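Local coordinates for cytochrome C (Marichromatium purpuratum 984, PDB 5LO9), which probably works as a thiosulfate dehydrogenase and tetrathionate reductase, passing electrons between its substrate and a chain of c-type hemes, at residues Asp28-Glu33 with Ala90-Arg94; Val281-Gln285 with Pro427-Asn431; Arg381-Pro385 with Pro460-Trp464. One frame throughout, in Å; residues are numbered along the deposited sequence.

Interaction 1: residues Asp28-Glu33 with Ala90-Arg94; sequences DGGGDE and ASNAR. With EDO (1,2-ethanediol), chain U.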
loop_
_atom_site.group_PDB
_atom_site.type_symbol
_atom_site.label_atom_id
_atom_site.label_comp_id
_atom_site.label_asym_id
_atom_site.label_seq_id
_atom_site.Cartn_x
_atom_site.Cartn_y
_atom_site.Cartn_z
ATOM N N ASP A 28 -2.989 28.378 -48.782
ATOM C CA ASP A 28 -3.584 27.405 -47.878
ATOM C C ASP A 28 -3.901 27.965 -46.486
ATOM O O ASP A 28 -4.491 27.241 -45.682
ATOM C CB ASP A 28 -2.672 26.153 -47.798
ATOM C CG ASP A 28 -1.275 26.449 -47.295
ATOM O OD1 ASP A 28 -0.977 27.644 -47.097
ATOM O OD2 ASP A 28 -0.469 25.487 -47.131
ATOM N N GLY A 29 -3.633 29.243 -46.210
ATOM C CA GLY A 29 -3.802 29.806 -44.875
ATOM C C GLY A 29 -2.763 29.344 -43.870
ATOM O O GLY A 29 -2.928 29.563 -42.661
ATOM N N GLY A 30 -1.690 28.718 -44.341
ATOM C CA GLY A 30 -0.684 28.080 -43.530
ATOM C C GLY A 30 0.405 28.941 -42.932
ATOM O O GLY A 30 1.243 28.391 -42.213
ATOM N N GLY A 31 0.454 30.248 -43.200
ATOM C CA GLY A 31 1.501 31.094 -42.645
ATOM C C GLY A 31 2.777 31.111 -43.468
ATOM O O GLY A 31 2.923 30.420 -44.479
ATOM N N ASP A 32 3.732 31.932 -43.026
ATOM C CA ASP A 32 5.012 32.013 -43.726
ATOM C C ASP A 32 6.127 32.256 -42.717
ATOM O O ASP A 32 6.091 33.234 -41.969
ATOM C CB ASP A 32 4.997 33.119 -44.786
ATOM C CG ASP A 32 6.206 33.061 -45.713
ATOM O OD1 ASP A 32 7.202 33.757 -45.443
ATOM O OD2 ASP A 32 6.170 32.292 -46.700
ATOM N N GLU A 33 7.134 31.382 -42.727
ATOM C CA GLU A 33 8.232 31.505 -41.779
ATOM C C GLU A 33 9.001 32.799 -41.974
ATOM O O GLU A 33 9.287 33.505 -41.002
ATOM C CB GLU A 33 9.172 30.324 -41.932
ATOM C CG GLU A 33 8.769 29.131 -41.152
ATOM C CD GLU A 33 8.858 29.353 -39.660
ATOM O OE1 GLU A 33 9.560 30.316 -39.205
ATOM O OE2 GLU A 33 8.214 28.536 -38.964
ATOM N N ALA A 90 -3.980 24.027 -41.888
ATOM C CA ALA A 90 -2.792 23.935 -42.714
ATOM C C ALA A 90 -1.649 24.654 -42.008
ATOM O O ALA A 90 -1.857 25.554 -41.196
ATOM C CB ALA A 90 -3.052 24.545 -44.090
ATOM N N SER A 91 -0.435 24.280 -42.370
ATOM C CA SER A 91 0.732 24.898 -41.781
ATOM C C SER A 91 1.856 24.890 -42.789
ATOM O O SER A 91 2.102 23.880 -43.448
ATOM C CB SER A 91 1.195 24.171 -40.527
ATOM O OG SER A 91 2.523 24.577 -40.200
ATOM N N ASN A 92 2.530 26.017 -42.894
ATOM C CA ASN A 92 3.739 26.121 -43.687
ATOM C C ASN A 92 4.913 26.401 -42.764
ATOM O O ASN A 92 5.848 27.129 -43.096
ATOM C CB ASN A 92 3.570 27.165 -44.777
ATOM C CG ASN A 92 2.465 26.798 -45.738
ATOM O OD1 ASN A 92 2.396 25.659 -46.241
ATOM N ND2 ASN A 92 1.546 27.739 -45.954
ATOM N N ALA A 93 4.863 25.784 -41.589
ATOM C CA ALA A 93 5.900 25.946 -40.592
ATOM C C ALA A 93 7.173 25.202 -40.970
ATOM O O ALA A 93 7.157 24.161 -41.631
ATOM C CB ALA A 93 5.404 25.437 -39.253
ATOM N N ARG A 94 8.284 25.755 -40.525
ATOM C CA ARG A 94 9.572 25.090 -40.657
ATOM C C ARG A 94 10.461 25.615 -39.535
ATOM O O ARG A 94 10.900 26.769 -39.576
ATOM C CB ARG A 94 10.184 25.347 -42.036
ATOM C CG ARG A 94 11.544 24.635 -42.280
ATOM C CD ARG A 94 12.106 24.983 -43.663
ATOM N NE ARG A 94 13.388 24.336 -43.953
ATOM C CZ ARG A 94 14.023 24.422 -45.122
ATOM N NH1 ARG A 94 13.517 25.146 -46.122
ATOM N NH2 ARG A 94 15.178 23.793 -45.289
HETATM C C1 EDO U . 8.325 28.708 -45.540
HETATM O O1 EDO U . 7.089 28.841 -44.811
HETATM C C2 EDO U . 8.875 30.108 -45.844
HETATM O O2 EDO U . 10.301 30.017 -45.886
#
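An Asx turn at Asp28, in the loop after helix 22-25 of a cytochrome c unit, receives the amide of Asn92 from the loop after helix 74-86. Asp28 OD1 closes the turn by accepting from Gly30 N at 3.0 Å, a donor 64° out of the carboxylate plane. Asp28 OD1 also takes Asn92 ND2 at 2.8 Å through its syn lone pair. Carboxylate and amide are nearly coplanar, and OD1 lies 11° out of the amide plane. Asn92 carries CG anti to its own carbonyl carbon (chi1 -62°), which turns the amide toward Gly30 and Gly31. There ND2 makes a further, weak bond to Gly31 O, while Asn92 N donates to Gly30 O at 2.8 Å. The position where a side chain would grow from Gly30 is taken by the amide nitrogen. Farther along, Arg94 N meets Glu33 OE2 at 3.2 Å in a nearly straight bond, and the same oxygen also accepts from Tyr144 N. A 1,2-ethanediol, probably from the crystallisation liquor, links Glu33 N to Asn92 O. Gly31 bonds to the backbone of the heme ligand His25. Across the contact Asp28 and Glu33 each take N-H donors of neutral groups, an environment consistent with charged carboxylates.

Interaction 2: residues Val281-Gln285 with Pro427-Asn431; sequences VGNDQ and PRSYN. With HEC (heme c), chain F.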
loop_
_atom_site.group_PDB
_atom_site.type_symbol
_atom_site.label_atom_id
_atom_site.label_comp_id
_atom_site.label_asym_id
_atom_site.label_seq_id
_atom_site.Cartn_x
_atom_site.Cartn_y
_atom_site.Cartn_z
ATOM N N VAL A 281 -15.840 5.252 -15.702
ATOM C CA VAL A 281 -16.008 6.695 -15.502
ATOM C C VAL A 281 -17.324 7.098 -16.133
ATOM O O VAL A 281 -17.540 6.870 -17.332
ATOM C CB VAL A 281 -14.835 7.495 -16.089
ATOM C CG1 VAL A 281 -15.123 9.014 -16.047
ATOM C CG2 VAL A 281 -13.535 7.173 -15.325
ATOM N N GLY A 282 -18.198 7.695 -15.323
ATOM C CA GLY A 282 -19.538 8.060 -15.747
ATOM C C GLY A 282 -19.771 9.554 -15.927
ATOM O O GLY A 282 -20.913 10.045 -15.967
ATOM N N ASN A 283 -18.680 10.299 -16.012
ATOM C CA ASN A 283 -18.788 11.713 -16.250
ATOM C C ASN A 283 -17.572 12.145 -17.044
ATOM O O ASN A 283 -16.880 11.311 -17.640
ATOM C CB ASN A 283 -18.949 12.477 -14.924
ATOM C CG ASN A 283 -17.803 12.273 -13.997
ATOM O OD1 ASN A 283 -16.719 11.858 -14.411
ATOM N ND2 ASN A 283 -18.005 12.638 -12.732
ATOM N N ASP A 284 -17.347 13.465 -17.067
ATOM C CA ASP A 284 -16.293 14.105 -17.839
ATOM C C ASP A 284 -15.278 14.740 -16.893
ATOM O O ASP A 284 -15.055 15.949 -16.912
ATOM C CB ASP A 284 -16.891 15.120 -18.821
ATOM C CG ASP A 284 -17.672 14.445 -19.962
ATOM O OD1 ASP A 284 -17.317 13.302 -20.329
ATOM O OD2 ASP A 284 -18.595 15.068 -20.524
ATOM N N GLN A 285 -14.621 13.889 -16.115
ATOM C CA GLN A 285 -13.660 14.278 -15.107
ATOM C C GLN A 285 -12.403 13.445 -15.298
ATOM O O GLN A 285 -12.414 12.431 -15.998
ATOM C CB GLN A 285 -14.216 14.052 -13.714
ATOM C CG GLN A 285 -15.519 14.779 -13.449
ATOM C CD GLN A 285 -15.419 16.299 -13.353
ATOM O OE1 GLN A 285 -16.209 17.014 -13.964
ATOM N NE2 GLN A 285 -14.506 16.790 -12.543
ATOM N N PRO A 427 -24.894 17.294 -15.442
ATOM C CA PRO A 427 -24.802 15.825 -15.509
ATOM C C PRO A 427 -23.423 15.268 -15.824
ATOM O O PRO A 427 -23.243 14.051 -15.708
ATOM C CB PRO A 427 -25.797 15.462 -16.620
ATOM C CG PRO A 427 -25.920 16.714 -17.435
ATOM C CD PRO A 427 -25.805 17.833 -16.455
ATOM N N ARG A 428 -22.457 16.082 -16.241
ATOM C CA ARG A 428 -21.115 15.584 -16.513
ATOM C C ARG A 428 -20.092 16.014 -15.456
ATOM O O ARG A 428 -18.884 15.900 -15.683
ATOM C CB ARG A 428 -20.667 16.039 -17.893
ATOM C CG ARG A 428 -21.716 15.865 -18.937
ATOM C CD ARG A 428 -22.093 14.458 -19.140
ATOM N NE ARG A 428 -20.988 13.663 -19.619
ATOM C CZ ARG A 428 -20.928 12.353 -19.445
ATOM N NH1 ARG A 428 -21.918 11.739 -18.800
ATOM N NH2 ARG A 428 -19.884 11.667 -19.899
ATOM N N SER A 429 -20.549 16.478 -14.300
ATOM C CA SER A 429 -19.672 16.862 -13.211
ATOM C C SER A 429 -19.615 15.748 -12.162
ATOM O O SER A 429 -20.224 14.694 -12.298
ATOM C CB SER A 429 -20.177 18.173 -12.617
ATOM O OG SER A 429 -19.329 18.641 -11.606
ATOM N N TYR A 430 -18.861 15.982 -11.102
ATOM C CA TYR A 430 -18.846 15.050 -9.984
ATOM C C TYR A 430 -20.225 14.978 -9.350
ATOM O O TYR A 430 -21.011 15.934 -9.426
ATOM C CB TYR A 430 -17.819 15.487 -8.939
ATOM C CG TYR A 430 -17.890 16.950 -8.516
ATOM C CD1 TYR A 430 -18.757 17.364 -7.489
ATOM C CD2 TYR A 430 -17.096 17.905 -9.128
ATOM C CE1 TYR A 430 -18.823 18.681 -7.081
ATOM C CE2 TYR A 430 -17.145 19.265 -8.716
ATOM C CZ TYR A 430 -18.011 19.628 -7.696
ATOM O OH TYR A 430 -18.077 20.925 -7.275
ATOM N N ASN A 431 -20.519 13.841 -8.697
ATOM C CA ASN A 431 -21.879 13.629 -8.214
ATOM C C ASN A 431 -22.015 14.122 -6.768
ATOM O O ASN A 431 -21.073 14.648 -6.166
ATOM C CB ASN A 431 -22.330 12.159 -8.431
ATOM C CG ASN A 431 -21.707 11.111 -7.459
ATOM O OD1 ASN A 431 -21.409 11.372 -6.273
ATOM N ND2 ASN A 431 -21.596 9.878 -7.974
HETATM FE FE HEC F . -10.776 26.016 -12.513
HETATM C CHA HEC F . -10.141 22.603 -12.143
HETATM C CHB HEC F . -13.052 25.943 -9.862
HETATM C CHC HEC F . -11.033 29.464 -12.676
HETATM C CHD HEC F . -8.994 26.021 -15.562
HETATM N NA HEC F . -11.486 24.531 -11.233
HETATM C C1A HEC F . -11.131 23.237 -11.250
HETATM C C2A HEC F . -11.857 22.450 -10.216
HETATM C C3A HEC F . -12.691 23.428 -9.542
HETATM C C4A HEC F . -12.389 24.692 -10.264
HETATM C CMA HEC F . -13.615 23.161 -8.394
HETATM C CAA HEC F . -11.775 21.001 -9.861
HETATM C CBA HEC F . -13.184 20.410 -9.975
HETATM C CGA HEC F . -13.335 19.391 -11.071
HETATM O O1A HEC F . -12.341 19.098 -11.751
HETATM O O2A HEC F . -14.474 18.904 -11.238
HETATM N NB HEC F . -11.847 27.437 -11.450
HETATM C C1B HEC F . -12.692 27.230 -10.449
HETATM C C2B HEC F . -13.278 28.483 -9.921
HETATM C C3B HEC F . -12.674 29.524 -10.745
HETATM C C4B HEC F . -11.787 28.754 -11.647
HETATM C CMB HEC F . -14.266 28.629 -8.823
HETATM C CAB HEC F . -12.864 31.017 -10.677
HETATM C CBB HEC F . -12.430 31.453 -9.298
HETATM N NC HEC F . -10.145 27.477 -13.871
HETATM C C1C HEC F . -10.342 28.782 -13.763
HETATM C C2C HEC F . -9.827 29.557 -14.903
HETATM C C3C HEC F . -9.227 28.556 -15.763
HETATM C C4C HEC F . -9.502 27.294 -15.028
HETATM C CMC HEC F . -9.932 31.033 -15.103
HETATM C CAC HEC F . -8.555 28.676 -17.107
HETATM C CBC HEC F . -7.437 29.655 -17.233
HETATM N ND HEC F . -9.743 24.582 -13.623
HETATM C C1D HEC F . -9.097 24.771 -14.783
HETATM C C2D HEC F . -8.446 23.519 -15.256
HETATM C C3D HEC F . -8.773 22.531 -14.243
HETATM C C4D HEC F . -9.574 23.295 -13.277
HETATM C CMD HEC F . -7.629 23.286 -16.474
HETATM C CAD HEC F . -8.373 21.096 -14.247
HETATM C CBD HEC F . -6.906 21.058 -13.830
HETATM C CGD HEC F . -6.104 20.034 -14.624
HETATM O O1D HEC F . -6.608 19.362 -15.541
HETATM O O2D HEC F . -4.908 19.900 -14.351
#
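Asn283, Asp284 and Gln285, which lead into the heme-binding CXXCH motif Cys287-His291, lie against Arg428-Tyr430 of a loop in the cytochrome c unit that carries heme c #3. The inner part is buried and held by polar contacts. Asp284 N donates to Arg428 O at 3.2 Å. Asn283 ND2 bonds to Ser334 O, outside the two segments, and only weakly to Ser429 O. Toward solvent, the exposed Arg428 folds back, bent at chi2 and chi3 (each -63°), to grip the partly exposed Asp284 side-on. Arg428 NE reaches Asp284 OD2 at 2.9 Å and Arg428 NH2 reaches Asp284 OD1 at 3.1 Å. The planes stand 78° apart: OD2 lies at the guanidinium edge, while NE approaches it from above the carboxylate plane (69° out). Asn283 CA lies over one guanidinium face, toward its rim. With an alanine at Asp284, the Arg428 charge would probably lose this mate and its bent chain be freer to swing. Inside, Gln285 NE2 donates to propionate oxygen O2A of heme c #3, a heme also bonded by Arg269; the modelled length is too short to be trusted. This O2A sits at the edge of the Tyr430 ring, in its plane, 3.5 Å from CD2.

Interaction 3: residues Arg381-Pro385 with Pro460-Trp464; sequences RLQPP and PQEAW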
loop_
_atom_site.group_PDB
_atom_site.type_symbol
_atom_site.label_atom_id
_atom_site.label_comp_id
_atom_site.label_asym_id
_atom_site.label_seq_id
_atom_site.Cartn_x
_atom_site.Cartn_y
_atom_site.Cartn_z
ATOM N N ARG A 381 -7.228 24.325 4.935
ATOM C CA ARG A 381 -8.530 24.620 5.516
ATOM C C ARG A 381 -8.647 26.111 5.824
ATOM O O ARG A 381 -7.680 26.755 6.246
ATOM C CB ARG A 381 -8.734 23.799 6.785
ATOM C CG ARG A 381 -10.202 23.524 7.157
ATOM C CD ARG A 381 -10.309 22.603 8.399
ATOM N NE ARG A 381 -9.279 21.556 8.376
ATOM C CZ ARG A 381 -9.440 20.311 7.923
ATOM N NH1 ARG A 381 -10.623 19.913 7.459
ATOM N NH2 ARG A 381 -8.407 19.459 7.946
ATOM N N LEU A 382 -9.839 26.651 5.580
ATOM C CA LEU A 382 -10.186 28.045 5.806
ATOM C C LEU A 382 -10.995 28.194 7.083
ATOM O O LEU A 382 -11.717 27.277 7.483
ATOM C CB LEU A 382 -11.038 28.586 4.662
ATOM C CG LEU A 382 -10.501 28.450 3.252
ATOM C CD1 LEU A 382 -11.539 28.986 2.273
ATOM C CD2 LEU A 382 -9.233 29.186 3.152
ATOM N N GLN A 383 -10.911 29.376 7.693
ATOM C CA GLN A 383 -11.791 29.681 8.813
ATOM C C GLN A 383 -13.210 29.892 8.305
ATOM O O GLN A 383 -13.409 30.574 7.286
ATOM C CB GLN A 383 -11.278 30.888 9.597
ATOM C CG GLN A 383 -12.213 31.309 10.765
ATOM C CD GLN A 383 -12.177 30.403 12.033
ATOM O OE1 GLN A 383 -13.225 30.179 12.667
ATOM N NE2 GLN A 383 -10.982 29.903 12.416
ATOM N N PRO A 384 -14.216 29.279 8.919
ATOM C CA PRO A 384 -15.562 29.428 8.412
ATOM C C PRO A 384 -16.030 30.853 8.617
ATOM O O PRO A 384 -15.644 31.511 9.596
ATOM C CB PRO A 384 -16.382 28.436 9.247
ATOM C CG PRO A 384 -15.607 28.246 10.474
ATOM C CD PRO A 384 -14.186 28.358 10.070
ATOM N N PRO A 385 -16.840 31.380 7.710
ATOM C CA PRO A 385 -17.242 32.786 7.795
ATOM C C PRO A 385 -18.289 33.015 8.875
ATOM O O PRO A 385 -19.297 32.305 8.945
ATOM C CB PRO A 385 -17.805 33.081 6.399
ATOM C CG PRO A 385 -18.220 31.746 5.853
ATOM C CD PRO A 385 -17.585 30.647 6.678
ATOM N N PRO A 460 -10.401 34.366 1.239
ATOM C CA PRO A 460 -11.198 33.271 1.801
ATOM C C PRO A 460 -12.674 33.464 1.575
ATOM O O PRO A 460 -13.335 32.582 1.002
ATOM C CB PRO A 460 -10.834 33.322 3.278
ATOM C CG PRO A 460 -9.450 33.857 3.269
ATOM C CD PRO A 460 -9.402 34.860 2.182
ATOM N N GLN A 461 -13.188 34.649 1.920
ATOM C CA GLN A 461 -14.615 34.893 1.789
ATOM C C GLN A 461 -15.055 34.777 0.330
ATOM O O GLN A 461 -16.107 34.200 0.036
ATOM C CB GLN A 461 -14.967 36.271 2.359
ATOM C CG GLN A 461 -16.473 36.555 2.413
ATOM C CD GLN A 461 -17.203 35.736 3.479
ATOM O OE1 GLN A 461 -16.907 35.863 4.678
ATOM N NE2 GLN A 461 -18.144 34.872 3.048
ATOM N N GLU A 462 -14.260 35.298 -0.608
ATOM C CA GLU A 462 -14.633 35.139 -2.004
ATOM C C GLU A 462 -14.672 33.650 -2.349
ATOM O O GLU A 462 -15.610 33.170 -2.997
ATOM C CB GLU A 462 -13.658 35.904 -2.918
ATOM C CG GLU A 462 -13.773 37.440 -2.867
ATOM C CD GLU A 462 -12.577 38.216 -3.454
ATOM O OE1 GLU A 462 -11.580 37.635 -3.895
ATOM O OE2 GLU A 462 -12.586 39.450 -3.386
ATOM N N ALA A 463 -13.681 32.890 -1.880
ATOM C CA ALA A 463 -13.681 31.460 -2.146
ATOM C C ALA A 463 -14.916 30.796 -1.578
ATOM O O ALA A 463 -15.548 29.977 -2.253
ATOM C CB ALA A 463 -12.432 30.812 -1.555
ATOM N N TRP A 464 -15.284 31.146 -0.343
ATOM C CA TRP A 464 -16.514 30.615 0.239
ATOM C C TRP A 464 -17.745 30.958 -0.598
ATOM O O TRP A 464 -18.621 30.114 -0.805
ATOM C CB TRP A 464 -16.729 31.166 1.637
ATOM C CG TRP A 464 -15.910 30.582 2.724
ATOM C CD1 TRP A 464 -14.856 31.154 3.350
ATOM C CD2 TRP A 464 -16.107 29.310 3.336
ATOM N NE1 TRP A 464 -14.378 30.323 4.324
ATOM C CE2 TRP A 464 -15.132 29.178 4.331
ATOM C CE3 TRP A 464 -17.019 28.259 3.132
ATOM C CZ2 TRP A 464 -15.028 28.036 5.115
ATOM C CZ3 TRP A 464 -16.916 27.146 3.905
ATOM C CH2 TRP A 464 -15.929 27.037 4.892
#
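Trp464 is sandwiched in an apolar contact between Leu382 and Pro385, where a proline-rich loop packs on the first turn of helix 460-470 in the cytochrome c unit that holds heme c #3. The loop precedes helix 391-401. Evidence for a true sandwich comes from the two opposite faces of the indole. Pro385 CD stands over one, 3.9 Å from the centroid of the five-membered ring and 18° off its normal. Leu382 CD1 covers the other at 4.1 Å and 27°, displaced toward the rim. Both are CH-pi contacts. Trp464 holds CG anti to its carbonyl carbon (chi1 -77°), which sends the indole out from the helix and between the two loop side chains. Leu382 also leans on the helix itself, its CD1 lying 4.3 Å from Ala463 CB and its CD2 near Pro460 CB. The turn is closed by Trp464 N, bonded to Pro460 O at 2.8 Å. Beyond the loop, Trp464 touches Val439 and Asp440 of helix 439-449, and its ring meets that of Phe497. At the outer margin, Gln461 OE1 lies 3.4 Å from Pro385 CB, while its NE2 bonds to Gly388 O. The indole N-H finds a partner in the loop backbone: Trp464 NE1 makes a weak, clearly bent hydrogen bond to Gln383 O, 3.1 Å long.

Overall arrangement
Interaction 2 is the most buried of the three and lies nearest the centre of the chain, while interactions 1 and 3 are partly buried and sit on opposite sides of that centre, their own centres about 49 Å apart. Interactions 2 and 3 both draw on the unit of heme c #3; their segments alternate along the chain, and their nearest atoms come within about 11 Å. Interaction 1 lies by heme c #1 in the N-terminal part and touches neither. Chemistry follows place: 28-33 with 90-94 joins two loops through carboxylate, amide and backbone hydrogen bonds, 281-285 with 427-431 pairs an outer salt bridge with a heme propionate, and 381-385 with 460-464 relies on apolar packing against a helix.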